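Local coordinates for protein BIFUNCTIONAL PROTEIN Proline utilization A (PutA) (Corynebacterium freiburgense, PDB 5UX5) that catalyses both steps of proline oxidation to glutamate, with an FAD-dependent proline dehydrogenase and an NAD-dependent aldehyde dehydrogenase carried on one chain, at residues F330-D335 with A449-V454; T783-L788 with D807-G812; L974-V979 with G998-K1003. All coordinates share one frame; numbering follows the deposited sequence.

Followed from the N terminus, the three contacts come in series, each closing its loop before the next opens, so none nests or crosses. Contact 1 spans 113 intervening residues, the longest loop of the three, and ties helix 323-337 of the proline dehydrogenase barrel to the chain leaving helix 438-450. Contact 2 closes an 18-residue loop within the aldehyde dehydrogenase region, joining strands 786-787 and 804-807. Contact 3, again over 18 residues, pairs strands 965-980 and 1000-1003, which helix 984-997 connects, in the C-terminal region. Contact 1 lies across the chain's centre from the other two, whose nearest atoms are about 19 Å apart.

Contact 1: F330-D335 with A449-V454; sequences FLRMMD and AQRWKV
On the proline dehydrogenase barrel, helix 323-337 meets the chain as it leaves helix 438-450, and the contact is carried by Arg332 and Asp335 on one side and Arg451, Trp452 and Val454 on the other. The nearest CA atoms are those of Arg332 and Arg451, 5.0 Å apart. A salt bridge joins the segments: Arg451 NH1 donates to Asp335 OD2 at 2.8 Å, with an N-H...O angle of 149°. The carboxylate and guanidinium planes are only 21° apart, and the nitrogen arrives nearly in line with the C-O bond. Asp335 OD1 is engaged by Arg339 and Arg367, while Arg451 NH2 has a second acidic partner in Glu18 of helix 16-31; the pair thus belongs to a buried charge network, which probably stabilises the ionised carboxylate.

Trp452 extends the grip. The CZ2-CH2 side of its indole meets the carboxylate, CZ2 lying 3.3 Å from Asp335 CG, with Asp335 OD1 at the ring edge; farther round, CZ3 is 3.6 Å from Arg332 CG. Its CA-CB bond leads off from the helix, yet with CG beside the backbone N the six-membered ring returns to it. Arg332 runs extended through CD and bends at chi3 (55°), which carries its guanidinium past Val454; Asn329 and the carbonyl of Ala455 hold NH2. The methyl CG2 of Val454 sits over the centre of one guanidinium face, with Arg332 NH2 3.5 Å from it.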
loop_
_atom_site.group_PDB
_atom_site.type_symbol
_atom_site.label_atom_id
_atom_site.label_comp_id
_atom_site.label_asym_id
_atom_site.label_seq_id
_atom_site.Cartn_x
_atom_site.Cartn_y
_atom_site.Cartn_z
ATOM N N PHE A 330 3.655 -30.624 7.773
ATOM C CA PHE A 330 2.413 -31.217 8.242
ATOM C C PHE A 330 2.702 -32.535 8.953
ATOM O O PHE A 330 2.158 -32.808 10.026
ATOM C CB PHE A 330 1.467 -31.407 7.057
ATOM C CG PHE A 330 0.018 -31.553 7.420
ATOM C CD1 PHE A 330 -0.769 -30.440 7.646
ATOM C CD2 PHE A 330 -0.570 -32.812 7.522
ATOM C CE1 PHE A 330 -2.123 -30.589 7.959
ATOM C CE2 PHE A 330 -1.908 -32.959 7.833
ATOM C CZ PHE A 330 -2.682 -31.851 8.041
ATOM N N LEU A 331 3.601 -33.346 8.393
ATOM C CA LEU A 331 3.976 -34.587 9.060
ATOM C C LEU A 331 4.813 -34.324 10.303
ATOM O O LEU A 331 4.696 -35.057 11.289
ATOM C CB LEU A 331 4.722 -35.501 8.096
ATOM C CG LEU A 331 3.965 -36.011 6.869
ATOM C CD1 LEU A 331 4.954 -36.562 5.881
ATOM C CD2 LEU A 331 3.068 -37.129 7.256
ATOM N N ARG A 332 5.680 -33.303 10.282
ATOM C CA ARG A 332 6.476 -33.021 11.479
ATOM C C ARG A 332 5.594 -32.585 12.643
ATOM O O ARG A 332 5.786 -33.034 13.780
ATOM C CB ARG A 332 7.543 -31.964 11.210
ATOM C CG ARG A 332 8.360 -31.609 12.458
ATOM C CD ARG A 332 9.521 -30.644 12.172
ATOM N NE ARG A 332 9.044 -29.432 11.504
ATOM C CZ ARG A 332 9.786 -28.364 11.200
ATOM N NH1 ARG A 332 11.070 -28.325 11.494
ATOM N NH2 ARG A 332 9.236 -27.328 10.582
ATOM N N MET A 333 4.620 -31.716 12.385
ATOM C CA MET A 333 3.791 -31.245 13.484
ATOM C C MET A 333 2.914 -32.358 14.035
ATOM O O MET A 333 2.733 -32.472 15.252
ATOM C CB MET A 333 2.957 -30.046 13.049
ATOM C CG MET A 333 3.811 -28.866 12.631
ATOM S SD MET A 333 2.951 -27.285 12.738
ATOM C CE MET A 333 1.606 -27.573 11.635
ATOM N N MET A 334 2.373 -33.189 13.153
ATOM C CA MET A 334 1.625 -34.368 13.569
ATOM C C MET A 334 2.488 -35.273 14.445
ATOM O O MET A 334 2.099 -35.654 15.559
ATOM C CB MET A 334 1.169 -35.089 12.311
ATOM C CG MET A 334 0.337 -36.273 12.453
ATOM S SD MET A 334 0.139 -36.806 10.755
ATOM C CE MET A 334 1.792 -37.329 10.442
ATOM N N ASP A 335 3.686 -35.586 13.956
ATOM C CA ASP A 335 4.637 -36.435 14.654
ATOM C C ASP A 335 4.887 -35.957 16.078
ATOM O O ASP A 335 4.935 -36.758 17.018
ATOM C CB ASP A 335 5.937 -36.404 13.850
ATOM C CG ASP A 335 6.815 -37.598 14.078
ATOM O OD1 ASP A 335 7.044 -37.982 15.250
ATOM O OD2 ASP A 335 7.300 -38.122 13.052
ATOM N N ALA A 449 10.716 -38.240 4.626
ATOM C CA ALA A 449 12.152 -38.047 4.791
ATOM C C ALA A 449 12.517 -36.596 5.125
ATOM O O ALA A 449 13.486 -36.362 5.860
ATOM C CB ALA A 449 12.881 -38.504 3.527
ATOM N N GLN A 450 11.781 -35.605 4.595
ATOM C CA GLN A 450 12.144 -34.218 4.858
ATOM C C GLN A 450 11.537 -33.666 6.141
ATOM O O GLN A 450 11.933 -32.578 6.572
ATOM C CB GLN A 450 11.731 -33.324 3.685
ATOM C CG GLN A 450 12.455 -33.651 2.402
ATOM C CD GLN A 450 13.977 -33.693 2.572
ATOM O OE1 GLN A 450 14.587 -32.769 3.118
ATOM N NE2 GLN A 450 14.590 -34.779 2.102
ATOM N N ARG A 451 10.637 -34.418 6.774
ATOM C CA ARG A 451 9.888 -33.994 7.957
ATOM C C ARG A 451 10.699 -33.202 8.983
ATOM O O ARG A 451 10.273 -32.139 9.429
ATOM C CB ARG A 451 9.301 -35.261 8.582
ATOM C CG ARG A 451 8.987 -35.213 10.046
ATOM C CD ARG A 451 8.560 -36.593 10.512
ATOM N NE ARG A 451 9.245 -37.620 9.738
ATOM C CZ ARG A 451 9.566 -38.826 10.199
ATOM N NH1 ARG A 451 9.263 -39.183 11.438
ATOM N NH2 ARG A 451 10.195 -39.672 9.406
ATOM N N TRP A 452 11.875 -33.689 9.373
ATOM C CA TRP A 452 12.655 -33.009 10.407
ATOM C C TRP A 452 13.634 -31.988 9.852
ATOM O O TRP A 452 14.236 -31.239 10.626
ATOM C CB TRP A 452 13.436 -34.034 11.239
ATOM C CG TRP A 452 12.591 -35.164 11.771
ATOM C CD1 TRP A 452 12.668 -36.485 11.426
ATOM C CD2 TRP A 452 11.543 -35.068 12.747
ATOM N NE1 TRP A 452 11.732 -37.210 12.116
ATOM C CE2 TRP A 452 11.028 -36.363 12.933
ATOM C CE3 TRP A 452 10.992 -34.014 13.477
ATOM C CZ2 TRP A 452 9.987 -36.627 13.822
ATOM C CZ3 TRP A 452 9.971 -34.278 14.346
ATOM C CH2 TRP A 452 9.477 -35.575 14.519
ATOM N N LYS A 453 13.810 -31.952 8.539
ATOM C CA LYS A 453 14.836 -31.141 7.909
ATOM C C LYS A 453 14.324 -29.796 7.403
ATOM O O LYS A 453 15.126 -28.880 7.214
ATOM C CB LYS A 453 15.465 -31.953 6.771
ATOM C CG LYS A 453 15.861 -33.383 7.230
ATOM C CD LYS A 453 16.530 -34.226 6.149
ATOM C CE LYS A 453 17.522 -35.179 6.765
ATOM N NZ LYS A 453 18.869 -35.140 6.105
ATOM N N VAL A 454 13.012 -29.646 7.222
ATOM C CA VAL A 454 12.439 -28.387 6.760
ATOM C C VAL A 454 12.663 -27.290 7.794
ATOM O O VAL A 454 12.883 -27.543 8.982
ATOM C CB VAL A 454 10.946 -28.565 6.464
ATOM C CG1 VAL A 454 10.776 -29.453 5.234
ATOM C CG2 VAL A 454 10.233 -29.121 7.686
#

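Contact 2: T783-L788 with D807-G812; sequences TGESWL and DNVRPG
Glu785 and Leu788 reach across a single antiparallel bridge to Val809 and Asp807, in the part of the chain that belongs to the aldehyde dehydrogenase family. Strand 786-787 pairs here with the end of strand 804-807, at the surface of the protein. The touching parts of the two segments run 148° apart in direction, and Ser786 with Asp807 forms a hydrogen-bonded antiparallel pair. Asp807 N donates to Ser786 O at 2.9 Å with an N-H...O angle of 162°, whereas the return bond from Ser786 N to Asp807 O, at 3.5 Å, is weak. The same Asp807 O also receives a CA-H...O contact from Glu785 CA at 3.3 Å, so one carbonyl serves two neighbouring residues.

Around this backbone core the side chains divide. Asp807 and Leu788 meet obliquely, with the CB of the aspartate 3.8 Å from the branch carbon CG of the leucine. The leucine methyls CD1 and CD2 lie near Asp807 OD2, while OD1 is taken by His829 of strand 824-830 and receives a weak bond from Asn808 N. Leu788 also touches Ile745 of helix 740-750, which places it between Asp807 and that helix.

Glu785 goes the other way along the second segment. Its chi1 of -57° sets CG beside the backbone N and 3.5 Å from Asn808 O; the extended chain beyond carries the carboxylate on to Val809, whose side chain it crosses at a slant. There the two oxygens have separate roles. OE1 makes a salt bridge to Arg806 and accepts from the backbone N of Glu782. OE2 rests against the valine, 3.3 Å from Val809 CA and 3.5 Å from Val809 CG2.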
loop_
_atom_site.group_PDB
_atom_site.type_symbol
_atom_site.label_atom_id
_atom_site.label_comp_id
_atom_site.label_asym_id
_atom_site.label_seq_id
_atom_site.Cartn_x
_atom_site.Cartn_y
_atom_site.Cartn_z
ATOM N N THR A 783 -25.939 23.026 -0.624
ATOM C CA THR A 783 -27.346 22.738 -0.871
ATOM C C THR A 783 -27.539 21.342 -1.441
ATOM O O THR A 783 -26.739 20.860 -2.245
ATOM C CB THR A 783 -27.921 23.801 -1.817
ATOM O OG1 THR A 783 -27.232 25.030 -1.584
ATOM C CG2 THR A 783 -29.401 24.049 -1.549
ATOM N N GLY A 784 -28.606 20.682 -0.992
ATOM C CA GLY A 784 -28.936 19.333 -1.408
ATOM C C GLY A 784 -28.104 18.235 -0.789
ATOM O O GLY A 784 -28.505 17.061 -0.864
ATOM N N GLU A 785 -27.008 18.577 -0.113
ATOM C CA GLU A 785 -26.074 17.615 0.459
ATOM C C GLU A 785 -26.524 17.203 1.863
ATOM O O GLU A 785 -27.346 17.863 2.501
ATOM C CB GLU A 785 -24.667 18.221 0.488
ATOM C CG GLU A 785 -24.181 18.659 -0.919
ATOM C CD GLU A 785 -22.770 19.238 -0.944
ATOM O OE1 GLU A 785 -22.284 19.677 0.126
ATOM O OE2 GLU A 785 -22.137 19.231 -2.037
ATOM N N SER A 786 -25.998 16.075 2.328
ATOM C CA SER A 786 -26.264 15.609 3.682
ATOM C C SER A 786 -25.012 14.912 4.203
ATOM O O SER A 786 -24.181 14.443 3.424
ATOM C CB SER A 786 -27.487 14.685 3.728
ATOM O OG SER A 786 -27.453 13.794 2.627
ATOM N N TRP A 787 -24.865 14.878 5.532
ATOM C CA TRP A 787 -23.800 14.103 6.162
ATOM C C TRP A 787 -24.267 12.661 6.324
ATOM O O TRP A 787 -25.223 12.402 7.059
ATOM C CB TRP A 787 -23.418 14.656 7.536
ATOM C CG TRP A 787 -22.605 15.907 7.563
ATOM C CD1 TRP A 787 -22.950 17.088 8.142
ATOM C CD2 TRP A 787 -21.288 16.104 7.016
ATOM N NE1 TRP A 787 -21.943 18.020 7.978
ATOM C CE2 TRP A 787 -20.915 17.442 7.291
ATOM C CE3 TRP A 787 -20.397 15.286 6.309
ATOM C CZ2 TRP A 787 -19.695 17.975 6.893
ATOM C CZ3 TRP A 787 -19.176 15.821 5.906
ATOM C CH2 TRP A 787 -18.839 17.152 6.195
ATOM N N LEU A 788 -23.593 11.727 5.640
ATOM C CA LEU A 788 -23.747 10.308 5.964
ATOM C C LEU A 788 -23.007 9.972 7.249
ATOM O O LEU A 788 -23.437 9.106 8.020
ATOM C CB LEU A 788 -23.222 9.426 4.830
ATOM C CG LEU A 788 -23.978 9.465 3.513
ATOM C CD1 LEU A 788 -23.330 8.499 2.544
ATOM C CD2 LEU A 788 -25.440 9.145 3.753
ATOM N N ASP A 807 -22.742 13.398 1.076
ATOM C CA ASP A 807 -23.463 12.747 -0.008
ATOM C C ASP A 807 -24.063 13.800 -0.950
ATOM O O ASP A 807 -24.408 14.917 -0.536
ATOM C CB ASP A 807 -24.542 11.829 0.600
ATOM C CG ASP A 807 -25.029 10.750 -0.340
ATOM O OD1 ASP A 807 -24.441 10.556 -1.424
ATOM O OD2 ASP A 807 -25.983 10.041 0.057
ATOM N N ASN A 808 -24.199 13.427 -2.227
ATOM C CA ASN A 808 -24.831 14.268 -3.251
ATOM C C ASN A 808 -24.015 15.536 -3.543
ATOM O O ASN A 808 -24.569 16.610 -3.789
ATOM C CB ASN A 808 -26.267 14.608 -2.847
ATOM C CG ASN A 808 -27.149 13.376 -2.783
ATOM O OD1 ASN A 808 -27.123 12.529 -3.678
ATOM N ND2 ASN A 808 -27.887 13.237 -1.693
ATOM N N VAL A 809 -22.691 15.412 -3.510
ATOM C CA VAL A 809 -21.816 16.512 -3.906
ATOM C C VAL A 809 -21.964 16.718 -5.408
ATOM O O VAL A 809 -21.731 15.799 -6.200
ATOM C CB VAL A 809 -20.361 16.212 -3.515
ATOM C CG1 VAL A 809 -19.417 17.159 -4.197
ATOM C CG2 VAL A 809 -20.196 16.319 -2.017
ATOM N N ARG A 810 -22.382 17.980 -5.828
ATOM C CA ARG A 810 -22.725 18.120 -7.238
ATOM C C ARG A 810 -21.568 18.729 -8.027
ATOM O O ARG A 810 -20.749 19.459 -7.460
ATOM C CB ARG A 810 -23.977 18.988 -7.392
ATOM C CG ARG A 810 -25.280 18.380 -6.858
ATOM C CD ARG A 810 -25.672 17.115 -7.624
ATOM N NE ARG A 810 -25.689 17.302 -9.079
ATOM C CZ ARG A 810 -26.034 16.356 -9.954
ATOM N NH1 ARG A 810 -26.393 15.146 -9.524
ATOM N NH2 ARG A 810 -26.027 16.617 -11.259
ATOM N N PRO A 811 -21.480 18.480 -9.341
ATOM C CA PRO A 811 -20.368 19.033 -10.135
ATOM C C PRO A 811 -20.379 20.554 -10.167
ATOM O O PRO A 811 -21.374 21.181 -10.536
ATOM C CB PRO A 811 -20.619 18.459 -11.535
ATOM C CG PRO A 811 -22.089 18.218 -11.580
ATOM C CD PRO A 811 -22.430 17.736 -10.189
ATOM N N GLY A 812 -19.237 21.151 -9.832
ATOM C CA GLY A 812 -19.121 22.586 -9.790
ATOM C C GLY A 812 -19.486 23.192 -8.463
ATOM O O GLY A 812 -19.295 24.404 -8.279
#

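Contact 3: L974-V979 with G998-K1003; sequences LETLYV and GTELRK
Between Leu977 and Glu1000 runs one of the straightest links of a parallel beta ladder: Leu977 N donates to Glu1000 O at 2.8 Å with an N-H...O angle of 173°. One backbone bond precedes it, Glu1000 N to Glu975 O, and two follow, Arg1002 N to Leu977 O and Val979 N to Arg1002 O. Thr976, Leu977, Tyr978 and Val979 therefore face Glu1000, Leu1001, Arg1002 and Lys1003 in turn, on short strand axes 30° apart and 4.6 Å at closest approach. At the start of the ladder Thr999 OG1 lies against Leu974 O, at a separation too short to be trusted in detail.

Side chains then alternate between two faces. On one, Leu1001 CD2 lies 4.1 Å from both Leu977 CB and Val979 CG2, and Leu990 of helix 984-997 touches Leu1001 and Val979 beyond. This helix joins the two strands, making a beta-alpha-beta unit.

On the other face, Tyr978 and Arg1002 run side by side, their ring and guanidinium planes 78° apart. The arginine stays extended from CG to NE, its CD 3.6 Å from Tyr978 CE1; the closeness of NH1 to the phenol oxygen is doubtful. Thr976 CG2 sits over one guanidinium face, 3.6 Å from Arg1002 NE. Glu1000 OE2 is 3.3 Å from Arg1002 NH2 in a weakly bonded salt bridge, and a weak bond from Thr976 OG1 links that oxygen across the strands. Glu1000 thus probably balances the charge of Arg1002 in part, while the Leu977 and Leu1001 face is mainly apolar but also carries Lys1003, in cation-pi contact with Phe987.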
loop_
_atom_site.group_PDB
_atom_site.type_symbol
_atom_site.label_atom_id
_atom_site.label_comp_id
_atom_site.label_asym_id
_atom_site.label_seq_id
_atom_site.Cartn_x
_atom_site.Cartn_y
_atom_site.Cartn_z
ATOM N N LEU A 974 1.205 16.541 -24.722
ATOM C CA LEU A 974 0.747 17.881 -24.350
ATOM C C LEU A 974 -0.109 18.454 -25.473
ATOM O O LEU A 974 0.321 18.484 -26.620
ATOM C CB LEU A 974 1.930 18.791 -24.083
ATOM C CG LEU A 974 1.638 20.249 -23.730
ATOM C CD1 LEU A 974 1.315 20.353 -22.269
ATOM C CD2 LEU A 974 2.822 21.165 -24.090
ATOM N N GLU A 975 -1.327 18.889 -25.144
ATOM C CA GLU A 975 -2.299 19.308 -26.161
ATOM C C GLU A 975 -1.892 20.599 -26.871
ATOM O O GLU A 975 -1.940 20.678 -28.104
ATOM C CB GLU A 975 -3.679 19.467 -25.534
ATOM C CG GLU A 975 -4.196 18.192 -24.867
ATOM C CD GLU A 975 -5.551 18.394 -24.206
ATOM O OE1 GLU A 975 -6.326 19.265 -24.688
ATOM O OE2 GLU A 975 -5.829 17.686 -23.208
ATOM N N THR A 976 -1.513 21.626 -26.115
ATOM C CA THR A 976 -1.230 22.939 -26.667
ATOM C C THR A 976 0.063 23.478 -26.084
ATOM O O THR A 976 0.222 23.517 -24.856
ATOM C CB THR A 976 -2.357 23.931 -26.355
ATOM O OG1 THR A 976 -3.616 23.437 -26.842
ATOM C CG2 THR A 976 -2.052 25.254 -27.019
ATOM N N LEU A 977 0.943 23.956 -26.966
ATOM C CA LEU A 977 2.170 24.650 -26.599
ATOM C C LEU A 977 2.159 26.065 -27.174
ATOM O O LEU A 977 1.844 26.263 -28.347
ATOM C CB LEU A 977 3.413 23.881 -27.071
ATOM C CG LEU A 977 4.741 24.534 -26.667
ATOM C CD1 LEU A 977 4.854 24.562 -25.181
ATOM C CD2 LEU A 977 5.925 23.796 -27.222
ATOM N N TYR A 978 2.441 27.048 -26.331
ATOM C CA TYR A 978 2.542 28.437 -26.746
ATOM C C TYR A 978 3.986 28.780 -27.090
ATOM O O TYR A 978 4.924 28.324 -26.424
ATOM C CB TYR A 978 2.014 29.368 -25.646
ATOM C CG TYR A 978 0.505 29.319 -25.530
ATOM C CD1 TYR A 978 -0.294 30.106 -26.357
ATOM C CD2 TYR A 978 -0.127 28.490 -24.596
ATOM C CE1 TYR A 978 -1.664 30.068 -26.279
ATOM C CE2 TYR A 978 -1.528 28.446 -24.497
ATOM C CZ TYR A 978 -2.292 29.243 -25.344
ATOM O OH TYR A 978 -3.675 29.231 -25.274
ATOM N N VAL A 979 4.165 29.581 -28.138
ATOM C CA VAL A 979 5.490 29.905 -28.658
ATOM C C VAL A 979 5.660 31.418 -28.660
ATOM O O VAL A 979 4.804 32.141 -29.181
ATOM C CB VAL A 979 5.699 29.327 -30.072
ATOM C CG1 VAL A 979 7.117 29.580 -30.554
ATOM C CG2 VAL A 979 5.367 27.857 -30.096
ATOM N N GLY A 998 1.417 15.326 -31.757
ATOM C CA GLY A 998 0.075 15.834 -31.956
ATOM C C GLY A 998 -0.235 17.160 -31.286
ATOM O O GLY A 998 -1.385 17.605 -31.343
ATOM N N THR A 999 0.744 17.796 -30.650
ATOM C CA THR A 999 0.528 19.059 -29.966
ATOM C C THR A 999 0.175 20.157 -30.966
ATOM O O THR A 999 0.565 20.119 -32.135
ATOM C CB THR A 999 1.791 19.459 -29.207
ATOM O OG1 THR A 999 2.132 18.435 -28.276
ATOM C CG2 THR A 999 1.606 20.746 -28.476
ATOM N N GLU A 1000 -0.621 21.110 -30.502
ATOM C CA GLU A 1000 -0.970 22.306 -31.246
ATOM C C GLU A 1000 -0.024 23.406 -30.811
ATOM O O GLU A 1000 0.203 23.581 -29.612
ATOM C CB GLU A 1000 -2.418 22.700 -30.982
ATOM C CG GLU A 1000 -2.897 23.927 -31.711
ATOM C CD GLU A 1000 -4.200 24.507 -31.150
ATOM O OE1 GLU A 1000 -4.819 25.324 -31.862
ATOM O OE2 GLU A 1000 -4.608 24.161 -30.016
ATOM N N LEU A 1001 0.599 24.076 -31.779
ATOM C CA LEU A 1001 1.412 25.258 -31.521
ATOM C C LEU A 1001 0.538 26.502 -31.661
ATOM O O LEU A 1001 -0.238 26.610 -32.615
ATOM C CB LEU A 1001 2.581 25.319 -32.489
ATOM C CG LEU A 1001 3.447 24.087 -32.419
ATOM C CD1 LEU A 1001 4.540 24.133 -33.452
ATOM C CD2 LEU A 1001 4.044 24.049 -31.076
ATOM N N ARG A 1002 0.621 27.410 -30.686
ATOM C CA ARG A 1002 -0.061 28.702 -30.741
ATOM C C ARG A 1002 0.967 29.803 -30.547
ATOM O O ARG A 1002 1.664 29.817 -29.524
ATOM C CB ARG A 1002 -1.161 28.829 -29.683
ATOM C CG ARG A 1002 -2.392 28.047 -29.959
ATOM C CD ARG A 1002 -3.450 28.353 -28.918
ATOM N NE ARG A 1002 -4.457 27.298 -28.841
ATOM C CZ ARG A 1002 -5.217 27.076 -27.776
ATOM N NH1 ARG A 1002 -5.076 27.846 -26.706
ATOM N NH2 ARG A 1002 -6.108 26.088 -27.770
ATOM N N LYS A 1003 1.083 30.695 -31.541
ATOM C CA LYS A 1003 1.952 31.860 -31.421
ATOM C C LYS A 1003 1.343 32.844 -30.435
ATOM O O LYS A 1003 0.123 32.966 -30.339
ATOM C CB LYS A 1003 2.180 32.524 -32.781
ATOM C CG LYS A 1003 3.557 32.189 -33.392
ATOM C CD LYS A 1003 3.673 32.655 -34.834
ATOM C CE LYS A 1003 4.954 32.149 -35.497
ATOM N NZ LYS A 1003 6.195 32.738 -34.902
#